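Local coordinates for alpha-rhamnosidase (Dictyoglomus thermophilum, PDB 6I60), which probably hydrolyses terminal non-reducing alpha-L-rhamnose residues from alpha-L-rhamnosides, including rhamnosylated natural flavonoids, at residues A[377-382]-A[452-457]; A[387-392]-A[439-444]; A[723-728]-A[743-748]. One frame throughout, in Å; residues are numbered along the deposited sequence.

Contact 1 (A[377-382]-A[452-457])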
# COMPACT_ATOMS: atom_id res chain seq x y z
N LYS A 377 -12.91 6.08 -20.16
CA LYS A 377 -14.32 6.23 -20.48
C LYS A 377 -14.43 6.88 -21.85
O LYS A 377 -13.81 7.92 -22.09
CB LYS A 377 -15.04 7.07 -19.43
CG LYS A 377 -16.46 7.46 -19.82
CD LYS A 377 -17.20 8.11 -18.67
CE LYS A 377 -17.84 9.41 -19.09
NZ LYS A 377 -16.96 10.57 -18.83
N ILE A 378 -15.21 6.27 -22.73
CA ILE A 378 -15.37 6.75 -24.10
C ILE A 378 -16.77 7.31 -24.26
O ILE A 378 -17.73 6.83 -23.65
CB ILE A 378 -15.07 5.64 -25.13
CG1 ILE A 378 -14.87 6.24 -26.53
CG2 ILE A 378 -16.18 4.59 -25.15
CD1 ILE A 378 -14.53 5.22 -27.59
N LYS A 379 -16.88 8.35 -25.08
CA LYS A 379 -18.16 8.94 -25.47
C LYS A 379 -18.34 8.71 -26.96
O LYS A 379 -17.47 9.07 -27.76
CB LYS A 379 -18.21 10.43 -25.14
CG LYS A 379 -17.94 10.76 -23.68
CD LYS A 379 -18.00 12.27 -23.44
CE LYS A 379 -17.74 12.62 -21.98
NZ LYS A 379 -16.68 13.66 -21.84
N VAL A 380 -19.46 8.09 -27.34
CA VAL A 380 -19.72 7.74 -28.73
C VAL A 380 -21.04 8.35 -29.16
O VAL A 380 -21.95 8.56 -28.34
CB VAL A 380 -19.71 6.21 -28.95
CG1 VAL A 380 -18.55 5.57 -28.21
CG2 VAL A 380 -21.03 5.59 -28.51
N ARG A 381 -21.14 8.65 -30.45
CA ARG A 381 -22.37 9.16 -31.06
C ARG A 381 -22.51 8.45 -32.41
O ARG A 381 -21.81 8.79 -33.36
CB ARG A 381 -22.34 10.68 -31.23
CG ARG A 381 -22.18 11.45 -29.94
CD ARG A 381 -21.63 12.85 -30.20
NE ARG A 381 -20.45 13.13 -29.38
CZ ARG A 381 -20.48 13.82 -28.25
NH1 ARG A 381 -21.63 14.30 -27.79
NH2 ARG A 381 -19.36 14.03 -27.57
N THR A 382 -23.41 7.48 -32.48
CA THR A 382 -23.44 6.63 -33.66
C THR A 382 -24.81 6.50 -34.29
O THR A 382 -24.91 6.47 -35.52
CB THR A 382 -22.89 5.24 -33.32
OG1 THR A 382 -23.22 4.32 -34.36
CG2 THR A 382 -23.48 4.75 -32.00
N ASP A 452 -13.81 13.17 -25.88
CA ASP A 452 -14.48 11.88 -25.96
C ASP A 452 -13.73 10.77 -25.24
O ASP A 452 -14.24 9.65 -25.16
CB ASP A 452 -14.69 11.49 -27.42
CG ASP A 452 -15.46 12.54 -28.20
OD1 ASP A 452 -16.29 13.25 -27.59
OD2 ASP A 452 -15.23 12.66 -29.42
N ILE A 453 -12.54 11.05 -24.71
CA ILE A 453 -11.75 10.07 -23.96
C ILE A 453 -11.50 10.64 -22.57
O ILE A 453 -11.07 11.79 -22.44
CB ILE A 453 -10.43 9.75 -24.68
CG1 ILE A 453 -10.68 8.84 -25.88
CG2 ILE A 453 -9.44 9.09 -23.73
CD1 ILE A 453 -11.65 7.72 -25.60
N GLU A 454 -11.76 9.84 -21.54
CA GLU A 454 -11.57 10.24 -20.16
C GLU A 454 -10.86 9.12 -19.42
O GLU A 454 -11.43 8.04 -19.23
CB GLU A 454 -12.91 10.58 -19.49
CG GLU A 454 -13.21 12.06 -19.41
CD GLU A 454 -14.61 12.34 -18.90
OE1 GLU A 454 -14.98 11.78 -17.84
OE2 GLU A 454 -15.34 13.11 -19.55
N GLY A 455 -9.62 9.37 -19.00
CA GLY A 455 -8.87 8.37 -18.26
C GLY A 455 -9.30 8.32 -16.81
O GLY A 455 -9.51 9.34 -16.16
N LYS A 456 -9.45 7.10 -16.30
CA LYS A 456 -9.85 6.86 -14.92
C LYS A 456 -8.68 6.22 -14.18
O LYS A 456 -8.28 5.09 -14.49
CB LYS A 456 -11.09 5.98 -14.85
CG LYS A 456 -12.34 6.61 -15.48
CD LYS A 456 -12.72 7.91 -14.77
CE LYS A 456 -14.03 8.46 -15.30
NZ LYS A 456 -15.19 7.96 -14.51
N VAL A 457 -8.13 6.94 -13.21
CA VAL A 457 -7.05 6.42 -12.37
C VAL A 457 -7.67 5.53 -11.29
O VAL A 457 -8.51 5.99 -10.51
CB VAL A 457 -6.23 7.55 -11.75
CG1 VAL A 457 -5.07 6.99 -10.95
CG2 VAL A 457 -5.72 8.49 -12.84

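Contact 2 (A[387-392]-A[439-444])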
# COMPACT_ATOMS: atom_id res chain seq x y z
N LYS A 387 -22.13 -1.46 -33.97
CA LYS A 387 -20.78 -1.09 -34.37
C LYS A 387 -19.81 -1.40 -33.23
O LYS A 387 -20.06 -1.04 -32.08
CB LYS A 387 -20.71 0.39 -34.75
CG LYS A 387 -20.91 0.65 -36.23
CD LYS A 387 -20.05 -0.27 -37.08
CE LYS A 387 -19.96 0.21 -38.53
NZ LYS A 387 -19.22 -0.74 -39.40
N GLU A 388 -18.71 -2.07 -33.57
CA GLU A 388 -17.73 -2.49 -32.57
C GLU A 388 -16.65 -1.42 -32.40
O GLU A 388 -16.14 -0.87 -33.38
CB GLU A 388 -17.09 -3.81 -32.98
CG GLU A 388 -15.85 -4.17 -32.17
CD GLU A 388 -15.56 -5.66 -32.17
OE1 GLU A 388 -16.52 -6.46 -32.22
OE2 GLU A 388 -14.37 -6.04 -32.11
N ILE A 389 -16.32 -1.13 -31.15
CA ILE A 389 -15.26 -0.19 -30.80
C ILE A 389 -14.25 -0.93 -29.93
O ILE A 389 -14.61 -1.47 -28.88
CB ILE A 389 -15.81 1.05 -30.08
CG1 ILE A 389 -16.37 2.04 -31.09
CG2 ILE A 389 -14.73 1.71 -29.23
CD1 ILE A 389 -17.29 3.07 -30.49
N ARG A 390 -13.00 -0.97 -30.38
CA ARG A 390 -11.94 -1.69 -29.70
C ARG A 390 -10.96 -0.70 -29.08
O ARG A 390 -10.46 0.19 -29.77
CB ARG A 390 -11.21 -2.62 -30.68
CG ARG A 390 -10.24 -3.58 -30.02
CD ARG A 390 -9.50 -4.41 -31.07
NE ARG A 390 -8.40 -3.67 -31.68
CZ ARG A 390 -7.82 -4.01 -32.83
NH1 ARG A 390 -8.24 -5.07 -33.50
NH2 ARG A 390 -6.82 -3.27 -33.31
N ILE A 391 -10.70 -0.86 -27.79
CA ILE A 391 -9.83 0.04 -27.04
C ILE A 391 -8.63 -0.76 -26.56
O ILE A 391 -8.77 -1.66 -25.72
CB ILE A 391 -10.56 0.68 -25.85
CG1 ILE A 391 -11.90 1.28 -26.30
CG2 ILE A 391 -9.69 1.74 -25.20
CD1 ILE A 391 -12.85 1.56 -25.16
N ARG A 392 -7.45 -0.42 -27.07
CA ARG A 392 -6.20 -1.05 -26.66
C ARG A 392 -5.38 -0.10 -25.80
O ARG A 392 -5.46 1.13 -25.95
CB ARG A 392 -5.38 -1.49 -27.88
CG ARG A 392 -6.14 -2.40 -28.83
CD ARG A 392 -5.22 -2.93 -29.92
NE ARG A 392 -4.46 -4.09 -29.48
CZ ARG A 392 -3.52 -4.69 -30.21
NH1 ARG A 392 -3.23 -4.25 -31.42
NH2 ARG A 392 -2.88 -5.74 -29.72
N VAL A 439 -3.40 5.04 -25.51
CA VAL A 439 -4.64 4.33 -25.78
C VAL A 439 -4.90 4.36 -27.28
O VAL A 439 -4.82 5.42 -27.90
CB VAL A 439 -5.83 4.94 -25.01
CG1 VAL A 439 -7.14 4.67 -25.73
CG2 VAL A 439 -5.88 4.41 -23.59
N GLU A 440 -5.19 3.20 -27.86
CA GLU A 440 -5.55 3.08 -29.26
C GLU A 440 -7.01 2.69 -29.38
O GLU A 440 -7.46 1.75 -28.72
CB GLU A 440 -4.66 2.06 -29.97
CG GLU A 440 -5.19 1.63 -31.33
CD GLU A 440 -4.52 0.37 -31.84
OE1 GLU A 440 -3.29 0.41 -32.08
OE2 GLU A 440 -5.22 -0.65 -32.01
N ILE A 441 -7.75 3.40 -30.22
CA ILE A 441 -9.17 3.15 -30.44
C ILE A 441 -9.40 2.93 -31.93
O ILE A 441 -9.08 3.80 -32.75
CB ILE A 441 -10.05 4.29 -29.92
CG1 ILE A 441 -9.77 4.54 -28.44
CG2 ILE A 441 -11.53 3.98 -30.14
CD1 ILE A 441 -9.69 6.00 -28.09
N LEU A 442 -9.95 1.77 -32.28
CA LEU A 442 -10.29 1.44 -33.65
C LEU A 442 -11.80 1.24 -33.75
O LEU A 442 -12.39 0.56 -32.91
CB LEU A 442 -9.55 0.18 -34.12
CG LEU A 442 -9.88 -0.28 -35.54
CD1 LEU A 442 -8.79 0.16 -36.51
CD2 LEU A 442 -10.08 -1.79 -35.60
N GLY A 443 -12.41 1.84 -34.77
CA GLY A 443 -13.83 1.70 -34.99
C GLY A 443 -14.69 2.82 -34.45
O GLY A 443 -15.91 2.65 -34.36
N TYR A 444 -14.10 3.96 -34.10
CA TYR A 444 -14.89 5.07 -33.60
C TYR A 444 -15.76 5.64 -34.71
O TYR A 444 -15.31 5.76 -35.86
CB TYR A 444 -13.98 6.16 -33.03
CG TYR A 444 -14.72 7.23 -32.27
CD1 TYR A 444 -15.10 8.41 -32.89
CD2 TYR A 444 -15.03 7.06 -30.93
CE1 TYR A 444 -15.77 9.39 -32.19
CE2 TYR A 444 -15.71 8.04 -30.22
CZ TYR A 444 -16.08 9.20 -30.86
OH TYR A 444 -16.75 10.18 -30.17

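Contact 3 (A[723-728]-A[743-748])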
# COMPACT_ATOMS: atom_id res chain seq x y z
N LEU A 723 28.19 -6.81 -2.56
CA LEU A 723 28.91 -7.63 -1.59
C LEU A 723 29.41 -6.84 -0.39
O LEU A 723 29.81 -7.45 0.60
CB LEU A 723 30.09 -8.33 -2.27
CG LEU A 723 29.76 -9.51 -3.19
CD1 LEU A 723 30.93 -9.84 -4.10
CD2 LEU A 723 29.35 -10.73 -2.37
N ASN A 724 29.40 -5.51 -0.45
CA ASN A 724 29.98 -4.70 0.61
C ASN A 724 28.98 -3.83 1.36
O ASN A 724 29.17 -3.60 2.56
CB ASN A 724 31.10 -3.80 0.05
CG ASN A 724 32.45 -4.48 0.07
OD1 ASN A 724 32.64 -5.50 0.72
ND2 ASN A 724 33.41 -3.90 -0.64
N THR A 725 27.93 -3.34 0.70
CA THR A 725 26.96 -2.51 1.41
C THR A 725 26.13 -3.32 2.39
O THR A 725 25.68 -2.79 3.41
CB THR A 725 26.03 -1.80 0.41
OG1 THR A 725 25.12 -2.74 -0.16
CG2 THR A 725 26.82 -1.13 -0.69
N LEU A 726 25.92 -4.61 2.10
CA LEU A 726 25.04 -5.41 2.96
C LEU A 726 25.66 -5.67 4.33
O LEU A 726 25.00 -5.38 5.34
CB LEU A 726 24.66 -6.71 2.24
CG LEU A 726 23.35 -6.66 1.45
CD1 LEU A 726 23.49 -5.77 0.22
CD2 LEU A 726 22.91 -8.06 1.04
N PRO A 727 26.89 -6.19 4.46
CA PRO A 727 27.47 -6.33 5.80
C PRO A 727 27.76 -5.00 6.47
O PRO A 727 27.81 -4.95 7.71
CB PRO A 727 28.76 -7.13 5.55
CG PRO A 727 29.12 -6.83 4.15
CD PRO A 727 27.81 -6.69 3.42
N LEU A 728 27.94 -3.92 5.71
CA LEU A 728 28.13 -2.60 6.29
C LEU A 728 26.83 -1.98 6.78
O LEU A 728 26.87 -1.09 7.63
CB LEU A 728 28.80 -1.67 5.28
CG LEU A 728 30.33 -1.70 5.22
CD1 LEU A 728 30.82 -1.01 3.96
CD2 LEU A 728 30.92 -1.05 6.46
N LYS A 743 36.24 1.45 2.14
CA LYS A 743 37.02 2.05 1.07
C LYS A 743 36.88 1.28 -0.23
O LYS A 743 36.81 1.87 -1.32
CB LYS A 743 38.50 2.15 1.47
CG LYS A 743 39.33 3.05 0.56
CD LYS A 743 38.60 4.34 0.22
CE LYS A 743 39.43 5.24 -0.69
NZ LYS A 743 38.58 6.23 -1.41
N THR A 744 36.83 -0.06 -0.15
CA THR A 744 36.59 -0.86 -1.34
C THR A 744 35.25 -0.51 -1.98
O THR A 744 35.12 -0.50 -3.21
CB THR A 744 36.64 -2.35 -0.99
OG1 THR A 744 37.79 -2.61 -0.17
CG2 THR A 744 36.73 -3.20 -2.25
N LEU A 745 34.25 -0.21 -1.16
CA LEU A 745 32.95 0.20 -1.69
C LEU A 745 33.04 1.57 -2.37
O LEU A 745 32.49 1.76 -3.46
CB LEU A 745 31.91 0.22 -0.57
CG LEU A 745 30.56 0.84 -0.91
CD1 LEU A 745 29.90 0.07 -2.04
CD2 LEU A 745 29.67 0.88 0.31
N LEU A 746 33.74 2.52 -1.75
CA LEU A 746 33.86 3.86 -2.32
C LEU A 746 34.65 3.83 -3.62
O LEU A 746 34.28 4.51 -4.59
CB LEU A 746 34.52 4.80 -1.31
CG LEU A 746 33.68 5.19 -0.09
CD1 LEU A 746 34.55 5.84 0.98
CD2 LEU A 746 32.53 6.10 -0.49
N GLU A 747 35.74 3.06 -3.67
CA GLU A 747 36.54 3.00 -4.89
C GLU A 747 35.79 2.30 -6.01
O GLU A 747 35.94 2.67 -7.18
CB GLU A 747 37.87 2.30 -4.61
CG GLU A 747 38.74 3.03 -3.60
CD GLU A 747 40.09 2.37 -3.40
OE1 GLU A 747 41.10 3.10 -3.31
OE2 GLU A 747 40.14 1.12 -3.35
N ASP A 748 34.97 1.30 -5.69
CA ASP A 748 34.15 0.67 -6.72
C ASP A 748 33.07 1.62 -7.23
O ASP A 748 32.66 1.52 -8.39
CB ASP A 748 33.52 -0.61 -6.17
CG ASP A 748 33.09 -1.56 -7.27
OD1 ASP A 748 33.83 -2.54 -7.54
OD2 ASP A 748 32.02 -1.34 -7.87

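Contact 1 (A[377-382]-A[452-457])
E454 lies alongside K377, the two side chains pointing the same way, and its carboxylate is shared by two lysines. Followed outward, E454 CB sits 3.8 Å from K377 O, so the chain starts against the backbone of its partner. E454 CG then runs up beside the lysine tip, 4.1 Å from K377 NZ. At the end OE1 makes the closer approach to K377 NZ, a salt bridge at 2.5 Å, while OE2 bonds K379 NZ at 2.7 Å. The second ammonium arrives on the anti side of OE2, 27° out of the carboxylate plane, and also bonds E451 O. A glutamate, long enough to stand between lysines two residues apart, suits this place; an alanine here would probably leave both ammonium groups without their carboxylate and freer to turn. These strands, 375-380 and 453-458, are the antiparallel middle pair of a four-stranded sheet in the concanavalin-like domain, with K377 and E454 a hydrogen-bonded pair. On the I378 face the contact is apolar. I378 CG1, anti to its own N (chi1 -165°), reaches I453 CD1 at 3.7 Å, and beta-branched isoleucines suit this buried layer facing strand 388-394. At the end of the pairing K379 N bonds D452 O; past the strand, R381 NH2 meets D452 OD1 at 3.2 Å, the oxygen in the guanidinium plane but the nitrogen off the carboxylate plane, the planes being 55° apart.

Contact 2 (A[387-392]-A[439-444])
Two neighbouring antiparallel strands of the concanavalin-like domain, 388-394 and 438-442, are joined through their backbones, with R390 opposite L442 and R392 opposite E440 as hydrogen-bonded pairs. R390 N to L442 O spans 3.0 Å and is almost straight at 178°. Between these pairs I391 and I441 form a non-hydrogen-bonded pair, on a face where the side chains that meet are aliphatic. I389 and I441 lie side by side, CG2 to CG2 at 4.0 Å, and I391 CG2 crosses to V439 CG1 at 3.9 Å; beta-branched residues fit this buried layer against strand 375-380. Where the second strand ends, G443 has a positive phi (97°), and glycine suits it because a CB would press on L442 O and run into E388 O. The other face, with R390, R392, E440 and L442, carries the charges. E440, extended with CG anti to the backbone N (chi1 165°), lies alongside R392, its OE2 by CD, while OE1 bonds weakly to Y405 OH, whose ring R392 meets in a cation-pi contact. E440 OE2 also lies in the R390 guanidinium plane, at its edge, in a weak 3.3 Å salt-bridge bond from NH2, and L442 CD2 sits 4.1 Å above that group's centre.

Contact 3 (A[723-728]-A[743-748])
L745 is the centre of this contact, touching T725, N724 and L728 of the facing helix. It meets T725 at about a right angle, and the leucine fork straddles the threonine methyl: T725 CG2 is 3.6 Å from L745 CD1 and also close to CD2. With L745 CG anti to the backbone N (chi1 171°), the fork is carried across to the neighbouring helix. T725 offers a methyl rather than its hydroxyl because CG2 stands opposite the carbonyl carbon, beside the backbone N. L728, one turn on, brings CD1 to L745 CD2 at 4.3 Å, a looser touch. Leucine suits this place, since one forked end can serve two partners, and helix 761-773 adds L771 on the same side chain.

N724 and T744 likewise cross at roughly a right angle. N724 ND2 lies 3.6 Å from T744 CB, and no hydrogen bond joins 723-728 to 743-748. The polar oxygens bond elsewhere: T744 OG1 chiefly D740 O, a turn back, with K676 O a second acceptor nearby, and N724 OD1 weakly Y678 N. Threonine thus serves its own helix with its hydroxyl, and asparagine the nearby strand with its oxygen. The short helix is kinked at P727, whose N has no hydrogen to give. Two helical segments, directions 140° apart and packed by such crossings, are in keeping with the (alpha/alpha)6 barrel of six-hairpin glycosidases.

From the N terminus, strand 375-380 opens contact 1 and is followed by strand 388-394, which opens contact 2. Contact 2 closes first, at 439-444, and contact 1 then closes at 452-457, so the shorter loop sits within the longer one. Their centres are about 11 Å apart, on two facing layers of the concanavalin-like domain, and they touch: I441 CD1 packs on I453 CD1, V380 CG1 on I389 CD1, and the Y444 hydroxyl bonds K379 O. Contact 3 comes later, in series, closing a short loop in the helical six-hairpin domain. Its centre lies about 53 Å from the centres of the others, without touching them.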